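Local coordinates for conserved domain protein (Porphyromonas gingivalis, PDB 3PNN) that probably acts as a glycosyltransferase, forming glycosidic linkages on a Rossmann-like alpha/beta/alpha fold, at residues Q24-G29 against D280-V285; M36-Y41 against D124-R129. All blocks are in the same frame, centred on the assembly; numbering follows the deposited sequence.

How the interactions relate
Interaction 2 is nested inside the loop that interaction 1 closes: along the sequence the order is 24-29, 36-41, 124-129, 280-285. Their centres are about 13 Å apart, on the same side of the chain's centre, and they meet where Tyr38 OH packs 3.3 Å from Gly29 CA. Helix 282-294 links them: its Leu289 touches Ile28 as well as Tyr38 and Phe126. The loop residue Phe274 likewise packs on Val285 and stacks with Phe126. Elements leaving strands 7-11 and 118-122 are thereby tied to the C-terminal helix.

Interaction 1 of 2, residues Q24-G29 against D280-V285; sequences QLDGIG and DDRPGV. With GOL (glycerol), chain F.
Ile28 and Val285 mark the closest backbone approach between loop 24-29 and the start of helix 282-294, their CA atoms 8.0 Å apart. The pairs that meet across the contact are all between side chains. The loop is bent at Gly27, the centre of an inverse gamma turn whose weak bond joins Ile28 N to Asp26 O at 2.8 Å. Asp26 and Ile28, the residues flanking the turn, both point toward the helix.

Arg282 and Asp26 approach from opposite directions. With CG anti to the backbone N (chi1 -170°) and the chain extended as far as NE, Arg282 presents the NE/NH2 side of its guanidinium to the carboxylate. Arg282 NH2 binds Asp26 OD1 at 2.7 Å through the syn lone pair, while Arg282 NE meets Asp26 OD2 at 2.8 Å in an almost straight bond of 179°. The two planes are only 21° apart, so the paired bonds fix the rotation of both groups. A glycerol, probably from the crystallisation liquor, spans the same region: its O1 accepts from Arg282 NH2 at 3.1 Å at the guanidinium edge, and its O3 donates to Gly27 O at 2.7 Å. Asp26 OD2 has a second partner in another glycerol.

Beneath this polar layer, Ile28 CG1 lies over one face of the guanidinium. Its CD1 goes further in, to Val285 CG1 at 3.8 Å, and also brushes the aliphatic Arg282 CG. Ile28 continues onto Val286 and Leu289 of the same helix, whereas Val285 packs on Phe274 and Val276.

Here, then, is a bidentate, side-on Asp-Arg salt bridge laid over an apolar anchor, fastening the loop after the first strand of a Rossmann-like domain to the N-terminal part of helix 282-294.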
loop_
_atom_site.group_PDB
_atom_site.type_symbol
_atom_site.label_atom_id
_atom_site.label_comp_id
_atom_site.label_asym_id
_atom_site.label_seq_id
_atom_site.Cartn_x
_atom_site.Cartn_y
_atom_site.Cartn_z
ATOM N N GLN A 24 -16.886 -7.662 -6.931
ATOM C CA GLN A 24 -17.047 -7.212 -8.310
ATOM C C GLN A 24 -15.861 -6.366 -8.769
ATOM O O GLN A 24 -15.477 -5.396 -8.102
ATOM C CB GLN A 24 -18.340 -6.408 -8.453
ATOM C CG GLN A 24 -19.601 -7.238 -8.284
ATOM C CD GLN A 24 -19.819 -8.194 -9.440
ATOM O OE1 GLN A 24 -19.521 -7.863 -10.588
ATOM N NE2 GLN A 24 -20.336 -9.384 -9.145
ATOM N N LEU A 25 -15.276 -6.739 -9.906
ATOM C CA LEU A 25 -14.178 -5.962 -10.476
ATOM C C LEU A 25 -14.712 -4.712 -11.148
ATOM O O LEU A 25 -15.804 -4.717 -11.698
ATOM C CB LEU A 25 -13.386 -6.804 -11.479
ATOM C CG LEU A 25 -12.693 -8.007 -10.825
ATOM C CD1 LEU A 25 -11.801 -8.739 -11.814
ATOM C CD2 LEU A 25 -11.896 -7.563 -9.621
ATOM N N ASP A 26 -13.947 -3.631 -11.087
ATOM C CA ASP A 26 -14.400 -2.384 -11.683
ATOM C C ASP A 26 -13.536 -2.050 -12.901
ATOM O O ASP A 26 -12.404 -1.595 -12.758
ATOM C CB ASP A 26 -14.356 -1.268 -10.634
ATOM C CG ASP A 26 -14.920 0.050 -11.144
ATOM O OD1 ASP A 26 -15.343 0.123 -12.327
ATOM O OD2 ASP A 26 -14.935 1.018 -10.343
ATOM N N GLY A 27 -14.071 -2.305 -14.095
ATOM C CA GLY A 27 -13.394 -1.973 -15.341
ATOM C C GLY A 27 -13.461 -0.476 -15.577
ATOM O O GLY A 27 -14.222 0.004 -16.418
ATOM N N ILE A 28 -12.654 0.262 -14.820
ATOM C CA ILE A 28 -12.822 1.704 -14.692
ATOM C C ILE A 28 -12.116 2.526 -15.779
ATOM O O ILE A 28 -12.539 3.644 -16.084
ATOM C CB ILE A 28 -12.381 2.172 -13.289
ATOM C CG1 ILE A 28 -12.830 3.606 -13.026
ATOM C CG2 ILE A 28 -10.848 1.992 -13.102
ATOM C CD1 ILE A 28 -12.816 3.985 -11.526
ATOM N N GLY A 29 -11.053 1.980 -16.370
ATOM C CA GLY A 29 -10.371 2.659 -17.463
ATOM C C GLY A 29 -11.171 2.565 -18.754
ATOM O O GLY A 29 -12.131 1.795 -18.842
ATOM N N ASP A 280 -19.194 8.930 -4.890
ATOM C CA ASP A 280 -19.243 10.164 -5.673
ATOM C C ASP A 280 -17.899 10.558 -6.299
ATOM O O ASP A 280 -17.867 11.341 -7.251
ATOM C CB ASP A 280 -19.766 11.325 -4.815
ATOM C CG ASP A 280 -21.288 11.407 -4.794
ATOM O OD1 ASP A 280 -21.930 10.853 -5.715
ATOM O OD2 ASP A 280 -21.843 12.038 -3.864
ATOM N N ASP A 281 -16.798 10.028 -5.763
ATOM C CA ASP A 281 -15.459 10.291 -6.314
ATOM C C ASP A 281 -15.227 9.547 -7.633
ATOM O O ASP A 281 -14.330 9.889 -8.400
ATOM C CB ASP A 281 -14.356 9.839 -5.347
ATOM C CG ASP A 281 -14.343 10.622 -4.050
ATOM O OD1 ASP A 281 -14.875 11.745 -4.027
ATOM O OD2 ASP A 281 -13.793 10.101 -3.053
ATOM N N ARG A 282 -16.006 8.502 -7.886
ATOM C CA ARG A 282 -15.682 7.607 -9.005
ATOM C C ARG A 282 -15.666 8.255 -10.416
ATOM O O ARG A 282 -14.742 8.024 -11.192
ATOM C CB ARG A 282 -16.572 6.360 -8.987
ATOM C CG ARG A 282 -16.108 5.298 -9.979
ATOM C CD ARG A 282 -17.019 4.053 -9.978
ATOM N NE ARG A 282 -16.594 3.136 -11.029
ATOM C CZ ARG A 282 -16.969 3.251 -12.297
ATOM N NH1 ARG A 282 -17.791 4.234 -12.656
ATOM N NH2 ARG A 282 -16.534 2.379 -13.205
ATOM N N PRO A 283 -16.689 9.047 -10.761
ATOM C CA PRO A 283 -16.683 9.645 -12.105
ATOM C C PRO A 283 -15.414 10.475 -12.377
ATOM O O PRO A 283 -14.941 10.515 -13.513
ATOM C CB PRO A 283 -17.930 10.538 -12.089
ATOM C CG PRO A 283 -18.845 9.835 -11.152
ATOM C CD PRO A 283 -17.956 9.310 -10.055
ATOM N N GLY A 284 -14.855 11.095 -11.346
ATOM C CA GLY A 284 -13.656 11.897 -11.523
ATOM C C GLY A 284 -12.472 11.018 -11.868
ATOM O O GLY A 284 -11.604 11.397 -12.653
ATOM N N VAL A 285 -12.438 9.828 -11.281
ATOM C CA VAL A 285 -11.377 8.876 -11.568
ATOM C C VAL A 285 -11.539 8.330 -12.989
ATOM O O VAL A 285 -10.566 8.238 -13.733
ATOM C CB VAL A 285 -11.347 7.729 -10.530
ATOM C CG1 VAL A 285 -10.281 6.691 -10.917
ATOM C CG2 VAL A 285 -11.071 8.299 -9.128
HETATM C C1 GOL F . -15.737 3.298 -17.052
HETATM O O1 GOL F . -16.786 2.742 -16.288
HETATM C C2 GOL F . -16.095 3.219 -18.534
HETATM O O2 GOL F . -16.076 4.509 -19.105
HETATM C C3 GOL F . -15.108 2.318 -19.267
HETATM O O3 GOL F . -15.210 1.001 -18.778
#

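Interaction 2 of 2, residues M36-Y41 against D124-R129; sequences MDYSVY and DDFYGR
Ser39 OG is held by two waters that carry helix 35-46 across to loop 124-129. It donates to water 2 at 2.8 Å, and that water in turn donates to Asp125 O at 2.7 Å; from water 3 it accepts a bond of 2.6 Å, and water 3 takes the N-H of Tyr127 at 2.8 Å. The result is a directed relay running from Tyr127 N to Asp125 O, with the hydroxyl in the middle. Ser39 OG sits beside its own backbone N (chi1 -70°), 3.7 Å from Asp125 O, and the sheltered hydroxyl lies near the edge of the Tyr127 ring.

Water 1 makes a similar link nearer the helix start, accepting from selenomethionine Met36 N at 3.0 Å and donating to Asp124 OD1.

Direct contact is apolar and falls to Tyr38 and Phe126. The edge of the Phe126 ring, at CE1, rests 3.7 Å from Tyr38 CB; Phe126 chi1 is near trans (-178°), which swings the ring across to the helix. Both aromatics are held from elsewhere, Phe126 by stacking on Phe274 and Tyr38 by an edge-to-face contact with Tyr298. Tyr127 OH turns to Met215 O and Asn122 N, and Asp125 to Trp273 and Asn122, so the loop is also tied to its surroundings on other sides.

Glycerols bound to Asp124 and Asp125 are probably from the crystallisation liquor, though they may mark a pocket beside the loop. With no direct hydrogen bond between the segments, polar groups are matched through water beside a small apolar contact between Tyr38 CB and the Phe126 edge: the buried Ser39 hydroxyl serves once as donor and once as acceptor, and water thereby joins helix and loop.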
loop_
_atom_site.group_PDB
_atom_site.type_symbol
_atom_site.label_atom_id
_atom_site.label_comp_id
_atom_site.label_asym_id
_atom_site.label_seq_id
_atom_site.Cartn_x
_atom_site.Cartn_y
_atom_site.Cartn_z
HETATM N N MSE A 36 -5.851 -1.792 -10.451
HETATM C CA MSE A 36 -4.736 -2.716 -10.273
HETATM C C MSE A 36 -3.968 -2.926 -11.577
HETATM O O MSE A 36 -2.732 -2.989 -11.582
HETATM C CB MSE A 36 -5.218 -4.066 -9.722
HETATM C CG MSE A 36 -4.104 -5.106 -9.682
HETATM SE SE MSE A 36 -4.817 -6.880 -9.331
HETATM C CE MSE A 36 -5.536 -6.480 -7.581
ATOM N N ASP A 37 -4.702 -3.035 -12.679
ATOM C CA ASP A 37 -4.098 -3.181 -14.004
ATOM C C ASP A 37 -3.152 -2.030 -14.349
ATOM O O ASP A 37 -2.075 -2.261 -14.903
ATOM C CB ASP A 37 -5.172 -3.265 -15.101
ATOM C CG ASP A 37 -5.959 -4.582 -15.074
ATOM O OD1 ASP A 37 -5.470 -5.585 -14.502
ATOM O OD2 ASP A 37 -7.075 -4.592 -15.633
ATOM N N TYR A 38 -3.565 -0.794 -14.071
ATOM C CA TYR A 38 -2.662 0.355 -14.295
ATOM C C TYR A 38 -1.385 0.224 -13.460
ATOM O O TYR A 38 -0.293 0.499 -13.956
ATOM C CB TYR A 38 -3.377 1.691 -14.029
ATOM C CG TYR A 38 -4.382 1.959 -15.120
ATOM C CD1 TYR A 38 -4.010 2.645 -16.280
ATOM C CD2 TYR A 38 -5.683 1.462 -15.030
ATOM C CE1 TYR A 38 -4.918 2.853 -17.312
ATOM C CE2 TYR A 38 -6.606 1.676 -16.064
ATOM C CZ TYR A 38 -6.214 2.360 -17.195
ATOM O OH TYR A 38 -7.115 2.560 -18.231
ATOM N N SER A 39 -1.512 -0.234 -12.217
ATOM C CA SER A 39 -0.318 -0.417 -11.367
ATOM C C SER A 39 0.632 -1.447 -11.951
ATOM O O SER A 39 1.843 -1.223 -12.002
ATOM C CB SER A 39 -0.708 -0.845 -9.953
ATOM O OG SER A 39 -1.327 0.233 -9.273
ATOM N N VAL A 40 0.084 -2.584 -12.374
ATOM C CA VAL A 40 0.913 -3.645 -12.928
ATOM C C VAL A 40 1.569 -3.193 -14.225
ATOM O O VAL A 40 2.758 -3.417 -14.434
ATOM C CB VAL A 40 0.120 -4.964 -13.125
ATOM C CG1 VAL A 40 0.981 -6.008 -13.856
ATOM C CG2 VAL A 40 -0.363 -5.484 -11.765
ATOM N N TYR A 41 0.796 -2.545 -15.092
ATOM C CA TYR A 41 1.350 -2.003 -16.331
ATOM C C TYR A 41 2.538 -1.071 -16.041
ATOM O O TYR A 41 3.602 -1.172 -16.671
ATOM C CB TYR A 41 0.250 -1.261 -17.108
ATOM C CG TYR A 41 0.634 -0.866 -18.517
ATOM C CD1 TYR A 41 0.441 -1.746 -19.588
ATOM C CD2 TYR A 41 1.177 0.379 -18.780
ATOM C CE1 TYR A 41 0.783 -1.387 -20.876
ATOM C CE2 TYR A 41 1.533 0.744 -20.071
ATOM C CZ TYR A 41 1.334 -0.145 -21.112
ATOM O OH TYR A 41 1.680 0.220 -22.392
ATOM N N ASP A 124 -5.960 -1.087 -4.975
ATOM C CA ASP A 124 -7.036 -0.326 -5.606
ATOM C C ASP A 124 -6.779 1.182 -5.541
ATOM O O ASP A 124 -7.715 1.980 -5.552
ATOM C CB ASP A 124 -8.374 -0.682 -4.940
ATOM C CG ASP A 124 -9.572 -0.469 -5.855
ATOM O OD1 ASP A 124 -9.420 -0.479 -7.104
ATOM O OD2 ASP A 124 -10.684 -0.306 -5.311
ATOM N N ASP A 125 -5.511 1.564 -5.441
ATOM C CA ASP A 125 -5.119 2.974 -5.554
ATOM C C ASP A 125 -4.293 3.189 -6.815
ATOM O O ASP A 125 -3.493 2.328 -7.193
ATOM C CB ASP A 125 -4.305 3.434 -4.335
ATOM C CG ASP A 125 -5.164 3.612 -3.097
ATOM O OD1 ASP A 125 -5.840 4.649 -2.973
ATOM O OD2 ASP A 125 -5.191 2.697 -2.263
ATOM N N PHE A 126 -4.483 4.344 -7.451
ATOM C CA PHE A 126 -3.704 4.719 -8.623
ATOM C C PHE A 126 -2.540 5.611 -8.199
ATOM O O PHE A 126 -2.738 6.732 -7.707
ATOM C CB PHE A 126 -4.595 5.414 -9.673
ATOM C CG PHE A 126 -3.869 5.799 -10.938
ATOM C CD1 PHE A 126 -3.915 4.976 -12.070
ATOM C CD2 PHE A 126 -3.162 6.994 -11.013
ATOM C CE1 PHE A 126 -3.259 5.335 -13.249
ATOM C CE2 PHE A 126 -2.496 7.364 -12.189
ATOM C CZ PHE A 126 -2.543 6.534 -13.308
ATOM N N TYR A 127 -1.323 5.109 -8.391
ATOM C CA TYR A 127 -0.126 5.794 -7.898
ATOM C C TYR A 127 0.557 6.683 -8.950
ATOM O O TYR A 127 1.247 7.643 -8.606
ATOM C CB TYR A 127 0.852 4.761 -7.358
ATOM C CG TYR A 127 0.350 4.097 -6.098
ATOM C CD1 TYR A 127 0.508 4.717 -4.860
ATOM C CD2 TYR A 127 -0.305 2.863 -6.143
ATOM C CE1 TYR A 127 0.037 4.124 -3.691
ATOM C CE2 TYR A 127 -0.771 2.259 -4.972
ATOM C CZ TYR A 127 -0.582 2.895 -3.749
ATOM O OH TYR A 127 -1.036 2.316 -2.581
ATOM N N GLY A 128 0.371 6.353 -10.225
ATOM C CA GLY A 128 0.973 7.106 -11.316
ATOM C C GLY A 128 2.349 6.589 -11.711
ATOM O O GLY A 128 3.108 6.093 -10.882
ATOM N N ARG A 129 2.681 6.714 -12.989
ATOM C CA ARG A 129 3.893 6.097 -13.521
ATOM C C ARG A 129 5.166 6.511 -12.799
ATOM O O ARG A 129 6.013 5.664 -12.509
ATOM C CB ARG A 129 4.033 6.402 -15.007
ATOM C CG ARG A 129 5.210 5.710 -15.650
ATOM C CD ARG A 129 5.122 5.887 -17.172
ATOM N NE ARG A 129 6.235 5.246 -17.860
ATOM C CZ ARG A 129 6.480 5.388 -19.161
ATOM N NH1 ARG A 129 5.693 6.167 -19.896
ATOM N NH2 ARG A 129 7.518 4.767 -19.717
HETATM O O HOH W 1 -8.016 -2.482 -8.462
HETATM O O HOH W 2 -3.062 -0.387 -7.208
HETATM O O HOH W 3 -1.033 2.775 -9.891
#